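Local coordinates for putative electron transport related protein (Corynebacterium diphtheriae, PDB 4PQ1), which probably catalyses thiol-disulfide exchange as a DsbF-like oxidoreductase of the thioredoxin superfamily, at residues 106-110 with 111-115; 15-18 with 19-22; 81-84 with 85-88. All coordinates share one frame; numbering follows the deposited sequence.

Interaction 1: 106-110 with 111-115; sequences IYDPP and FKTAA
D108 and T113 illustrate how one buried aspartate can satisfy several donors of the chain that follows it. Oxygen OD2 of D108 accepts twice from the same residue: from T113 OG1 at 2.7 Å and from T113 N at 2.9 Å. The amide comes in on the syn side, close to the carboxylate plane, whereas the hydroxyl bonds from above it, 41° out of plane. T113 OG1 lies beside its own backbone N (chi1 -60°), which brings both donors of the threonine onto one acceptor. The second oxygen, D108 OD1, uses its syn lone pair for K112 N at 2.9 Å. Three donors from K112 and T113 thus converge on one carboxylate, which would probably favour its negative form.

The main chain of D108 is engaged as well. Its carbonyl O takes F111 N at 3.0 Å and closes a type I beta turn, in which P109 and P110 fill the two central positions. A proline nitrogen carries no hydrogen, so neither central residue brings an amide donor that needs a partner; P109 bonds through its backbone to R85. Beyond the turn, F111 adopts a positive phi (61°), and its O receives A114 N at 3.2 Å. Methyl CB of A114 sits over the centre of the F111 ring, 3.8 Å above its plane, while I82 and V84 also touch this side chain. A proline-bearing type I turn, tied down by an aspartate, here joins edge strand 105-107 to the short helix 113-116 of a thioredoxin-like fold.

Interaction 2: 15-18 with 19-22; sequences FYDE and GERA
R21 reaches back to the carbonyl of Y16 and holds it side-on with two nitrogens. R21 NE lies 2.7 Å from Y16 O and R21 NH2 2.8 Å from the same atom, with the oxygen only 3° out of the guanidinium plane. The two nitrogens approach it differently: NH2 is nearly along the C=O axis, while NE stands above the carbonyl plane. An extended chain from CG to NE (chi2 177°) carries the guanidinium this far, and R21 CG passes Y16 CB at 3.8 Å on the way. One guanidinium face is covered toward its rim by the alpha carbon of E18. R21 NH1 continues into a salt bridge with D132.

Between these residues the backbone makes a single turn of 3-10 character, with E20 N bonded to D17 O and R21 N to E18 O. This turn belongs to the loop that leaves strand 13-15, at one edge of the central sheet, and runs toward the small hairpin of strands 28-30 and 36-38.

E20 has a less usual conformation. Its CG sits between the backbone N and the carbonyl carbon (chi1 45°), and the rest of the chain is extended, so the carboxylate folds back over the turn and OE2 accepts D17 N at 3.1 Å, from the anti side. The price is a second carboxylate nearby: D17 OD2 is 3.3 Å from E20 OE2, a like-charge approach that the hydrogen bond from D17 N to E20 OE2 may partly offset. The Y16 ring also meets F3 in a T-shaped stack.

Interaction 3: 81-84 with 85-88; sequences GINV and RDYS
Oxygen OD2 of D86 is gripped by two donors, the side-chain amide of N83 and the backbone N of Q54. N83 ND2 reaches it at 2.8 Å in a fairly straight bond (162°) that uses the anti lone pair of the carboxylate. The oxygen lies in the amide plane of N83, although the amide and carboxylate planes are themselves 30° apart and the two side chains cross at about a right angle. With CG anti to the backbone N (chi1 176°), the asparagine points its amide at D86, and N83 OD1 rests 3.4 Å from D86 CB.

A water links the backbones of the same two residues. It accepts from D86 N at 3.0 Å and gives a weak bond to N83 O at 2.8 Å, bridging backbone atoms that do not meet directly. V84 O is instead taken by W55 NE1, and the R85 guanidinium bonds through NH2 to A122 O.

Q54 and W55 immediately precede the C56-C59 disulfide, the probable redox centre, so D86 and V84 bond to the segment leading into it; the D86 side chain lies near the disulfide without touching it. Strand 77-83 runs between strands 46-52 and 105-107, and the loop after it leads into helix 89-98, where A92 touches both N83 and D86.

Along the chain the order is interaction 2, then interaction 3, then interaction 1. The last two are close neighbours, their centres about 8 Å apart, because strands 77-83 and 105-107 lie side by side in the central sheet. They touch directly: Y107 OH is 2.5 Å from D86 O, and F111 CG packs 3.4 Å from V84 CG1. Together they shape the loops that follow two adjacent parallel strands. Interaction 2 lies about 24 Å from interaction 1 and about 29 Å from interaction 3, centre to centre, following the opposite edge strand, 13-15, so interactions 1 and 2 lie at opposite borders of one sheet, while interaction 3 comes near the disulfide, the probable redox site.

Interaction 1: 106-110 with 111-115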
# COMPACT_ATOMS: atom_id res chain seq x y z
N ILE A 106 2.94 -7.90 -2.77
CA ILE A 106 3.77 -8.06 -3.95
C ILE A 106 5.23 -8.09 -3.53
O ILE A 106 5.69 -7.20 -2.81
CB ILE A 106 3.53 -6.93 -4.96
CG1 ILE A 106 2.09 -6.99 -5.46
CG2 ILE A 106 4.54 -7.02 -6.09
CD1 ILE A 106 1.80 -5.97 -6.50
N TYR A 107 5.96 -9.11 -3.96
CA TYR A 107 7.39 -9.16 -3.64
C TYR A 107 8.20 -8.35 -4.65
O TYR A 107 8.39 -8.77 -5.80
CB TYR A 107 7.88 -10.61 -3.59
CG TYR A 107 9.32 -10.74 -3.19
CD1 TYR A 107 9.74 -10.40 -1.91
CD2 TYR A 107 10.28 -11.20 -4.09
CE1 TYR A 107 11.07 -10.52 -1.54
CE2 TYR A 107 11.60 -11.31 -3.73
CZ TYR A 107 11.99 -10.97 -2.45
OH TYR A 107 13.31 -11.08 -2.09
N ASP A 108 8.69 -7.20 -4.22
CA ASP A 108 9.29 -6.25 -5.15
C ASP A 108 10.53 -5.63 -4.52
O ASP A 108 10.51 -4.47 -4.12
CB ASP A 108 8.22 -5.19 -5.55
CG ASP A 108 8.75 -4.08 -6.46
OD1 ASP A 108 9.83 -4.21 -7.06
OD2 ASP A 108 8.04 -3.05 -6.57
N PRO A 109 11.63 -6.41 -4.43
CA PRO A 109 12.82 -5.92 -3.71
C PRO A 109 13.32 -4.54 -4.17
O PRO A 109 13.72 -3.76 -3.31
CB PRO A 109 13.87 -7.00 -3.98
CG PRO A 109 13.08 -8.24 -4.24
CD PRO A 109 11.82 -7.78 -4.95
N PRO A 110 13.30 -4.23 -5.49
CA PRO A 110 13.88 -2.92 -5.81
C PRO A 110 12.82 -1.82 -5.97
O PRO A 110 13.13 -0.72 -6.41
CB PRO A 110 14.58 -3.18 -7.14
CG PRO A 110 13.71 -4.20 -7.80
CD PRO A 110 13.12 -5.06 -6.70
N PHE A 111 11.58 -2.14 -5.61
CA PHE A 111 10.49 -1.19 -5.57
C PHE A 111 10.22 -0.58 -6.97
O PHE A 111 10.05 0.62 -7.12
CB PHE A 111 10.78 -0.11 -4.51
CG PHE A 111 9.55 0.65 -4.05
CD1 PHE A 111 8.28 0.30 -4.51
CD2 PHE A 111 9.65 1.66 -3.10
CE1 PHE A 111 7.17 0.99 -4.09
CE2 PHE A 111 8.52 2.34 -2.66
CZ PHE A 111 7.29 2.00 -3.16
N LYS A 112 10.19 -1.45 -7.97
CA LYS A 112 9.93 -1.02 -9.32
C LYS A 112 8.50 -0.48 -9.43
O LYS A 112 8.21 0.36 -10.28
CB LYS A 112 10.16 -2.17 -10.31
CG LYS A 112 11.63 -2.46 -10.62
CD LYS A 112 11.79 -3.70 -11.49
CE LYS A 112 13.24 -3.90 -11.90
NZ LYS A 112 13.80 -2.70 -12.59
N THR A 113 7.64 -0.95 -8.53
CA THR A 113 6.23 -0.53 -8.46
C THR A 113 6.09 0.98 -8.27
O THR A 113 5.08 1.57 -8.66
CB THR A 113 5.50 -1.25 -7.31
OG1 THR A 113 5.53 -2.65 -7.53
CG2 THR A 113 4.05 -0.82 -7.25
N ALA A 114 7.10 1.60 -7.67
CA ALA A 114 7.04 3.03 -7.42
C ALA A 114 6.81 3.79 -8.72
O ALA A 114 6.15 4.83 -8.73
CB ALA A 114 8.33 3.51 -6.74
N ALA A 115 7.35 3.25 -9.81
CA ALA A 115 7.27 3.88 -11.13
C ALA A 115 5.85 3.83 -11.68
O ALA A 115 5.43 4.72 -12.42
CB ALA A 115 8.24 3.21 -12.08

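Interaction 2: 15-18 with 19-22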
# COMPACT_ATOMS: atom_id res chain seq x y z
N PHE A 15 -3.84 14.61 0.45
CA PHE A 15 -5.18 14.11 0.19
C PHE A 15 -5.70 14.61 -1.15
O PHE A 15 -5.41 15.73 -1.55
CB PHE A 15 -6.11 14.52 1.33
CG PHE A 15 -5.70 13.97 2.65
CD1 PHE A 15 -6.12 12.70 3.04
CD2 PHE A 15 -4.84 14.69 3.48
CE1 PHE A 15 -5.71 12.17 4.26
CE2 PHE A 15 -4.43 14.17 4.70
CZ PHE A 15 -4.86 12.91 5.09
N TYR A 16 -6.46 13.77 -1.86
CA TYR A 16 -6.99 14.17 -3.17
C TYR A 16 -8.51 14.13 -3.22
O TYR A 16 -9.15 13.08 -3.00
CB TYR A 16 -6.42 13.28 -4.28
CG TYR A 16 -4.91 13.23 -4.32
CD1 TYR A 16 -4.20 12.33 -3.52
CD2 TYR A 16 -4.20 14.06 -5.16
CE1 TYR A 16 -2.83 12.27 -3.56
CE2 TYR A 16 -2.82 14.01 -5.21
CZ TYR A 16 -2.14 13.12 -4.41
OH TYR A 16 -0.77 13.07 -4.46
N ASP A 17 -9.08 15.29 -3.52
CA ASP A 17 -10.49 15.41 -3.86
C ASP A 17 -10.79 14.59 -5.10
O ASP A 17 -9.93 14.44 -5.96
CB ASP A 17 -10.85 16.86 -4.08
CG ASP A 17 -10.56 17.71 -2.86
OD1 ASP A 17 -10.88 17.24 -1.74
OD2 ASP A 17 -10.00 18.81 -3.01
N GLU A 18 -12.00 14.05 -5.17
CA GLU A 18 -12.41 13.28 -6.34
C GLU A 18 -12.06 14.00 -7.64
O GLU A 18 -11.58 13.38 -8.59
CB GLU A 18 -13.91 12.99 -6.28
CG GLU A 18 -14.41 12.65 -4.88
CD GLU A 18 -15.75 11.96 -4.91
OE1 GLU A 18 -16.26 11.60 -3.82
OE2 GLU A 18 -16.29 11.75 -6.01
N GLY A 19 -12.28 15.31 -7.67
CA GLY A 19 -12.03 16.12 -8.85
C GLY A 19 -10.63 16.00 -9.42
O GLY A 19 -10.44 16.05 -10.64
N GLU A 20 -9.63 15.83 -8.55
CA GLU A 20 -8.24 15.85 -8.99
C GLU A 20 -7.62 14.47 -9.08
O GLU A 20 -6.41 14.35 -9.26
CB GLU A 20 -7.40 16.72 -8.06
CG GLU A 20 -7.68 16.47 -6.59
CD GLU A 20 -6.92 17.41 -5.68
OE1 GLU A 20 -5.90 17.98 -6.12
OE2 GLU A 20 -7.36 17.60 -4.53
N ARG A 21 -8.44 13.43 -8.98
CA ARG A 21 -7.92 12.08 -8.94
C ARG A 21 -7.73 11.46 -10.31
O ARG A 21 -8.51 11.72 -11.23
CB ARG A 21 -8.83 11.18 -8.12
CG ARG A 21 -8.67 11.34 -6.64
CD ARG A 21 -9.67 10.48 -5.89
NE ARG A 21 -10.01 11.09 -4.61
CZ ARG A 21 -10.98 10.65 -3.82
NH1 ARG A 21 -11.68 9.59 -4.19
NH2 ARG A 21 -11.25 11.27 -2.68
N ALA A 22 -6.70 10.63 -10.42
CA ALA A 22 -6.47 9.84 -11.62
C ALA A 22 -6.11 8.43 -11.18
O ALA A 22 -5.52 8.24 -10.12
CB ALA A 22 -5.37 10.44 -12.49

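Interaction 3: 81-84 with 85-88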
# COMPACT_ATOMS: atom_id res chain seq x y z
N GLY A 81 0.27 -5.34 0.32
CA GLY A 81 1.59 -4.89 0.70
C GLY A 81 2.51 -4.87 -0.49
O GLY A 81 2.35 -5.65 -1.44
N ILE A 82 3.47 -3.97 -0.46
CA ILE A 82 4.53 -3.98 -1.45
C ILE A 82 5.85 -4.14 -0.70
O ILE A 82 6.40 -3.18 -0.16
CB ILE A 82 4.51 -2.70 -2.31
CG1 ILE A 82 3.17 -2.58 -3.03
CG2 ILE A 82 5.66 -2.68 -3.32
CD1 ILE A 82 3.02 -1.31 -3.82
N ASN A 83 6.34 -5.37 -0.64
CA ASN A 83 7.54 -5.70 0.13
C ASN A 83 8.78 -5.26 -0.64
O ASN A 83 9.07 -5.79 -1.72
CB ASN A 83 7.53 -7.20 0.43
CG ASN A 83 8.79 -7.70 1.14
OD1 ASN A 83 9.44 -8.61 0.65
ND2 ASN A 83 9.12 -7.10 2.28
N VAL A 84 9.48 -4.25 -0.13
CA VAL A 84 10.65 -3.74 -0.83
C VAL A 84 11.94 -3.99 -0.02
O VAL A 84 11.89 -4.10 1.20
CB VAL A 84 10.51 -2.23 -1.16
CG1 VAL A 84 9.19 -1.96 -1.94
CG2 VAL A 84 10.57 -1.38 0.10
N ARG A 85 13.07 -4.11 -0.71
CA ARG A 85 14.39 -4.17 -0.08
C ARG A 85 14.55 -5.36 0.87
O ARG A 85 15.46 -5.39 1.70
CB ARG A 85 14.68 -2.87 0.68
CG ARG A 85 15.44 -1.85 -0.12
CD ARG A 85 15.28 -0.44 0.45
NE ARG A 85 14.87 0.44 -0.63
CZ ARG A 85 14.24 1.60 -0.50
NH1 ARG A 85 13.93 2.09 0.70
NH2 ARG A 85 13.93 2.27 -1.60
N ASP A 86 13.66 -6.33 0.72
CA ASP A 86 13.83 -7.61 1.36
C ASP A 86 14.36 -8.58 0.31
O ASP A 86 13.60 -9.25 -0.39
CB ASP A 86 12.52 -8.10 1.97
CG ASP A 86 12.46 -7.84 3.46
OD1 ASP A 86 13.49 -8.06 4.13
OD2 ASP A 86 11.38 -7.43 3.96
N TYR A 87 15.69 -8.60 0.18
CA TYR A 87 16.35 -9.38 -0.86
C TYR A 87 16.37 -10.86 -0.52
O TYR A 87 16.58 -11.70 -1.39
CB TYR A 87 17.77 -8.86 -1.08
CG TYR A 87 17.77 -7.40 -1.43
CD1 TYR A 87 17.14 -6.94 -2.58
CD2 TYR A 87 18.37 -6.47 -0.59
CE1 TYR A 87 17.11 -5.58 -2.89
CE2 TYR A 87 18.35 -5.11 -0.90
CZ TYR A 87 17.73 -4.67 -2.05
OH TYR A 87 17.72 -3.33 -2.36
N SER A 88 16.14 -11.17 0.74
CA SER A 88 15.94 -12.56 1.11
C SER A 88 14.46 -12.72 1.38
O SER A 88 13.94 -12.20 2.37
CB SER A 88 16.79 -12.96 2.33
OG SER A 88 18.15 -13.14 1.94
O HOH W 1 11.35 -7.21 -1.04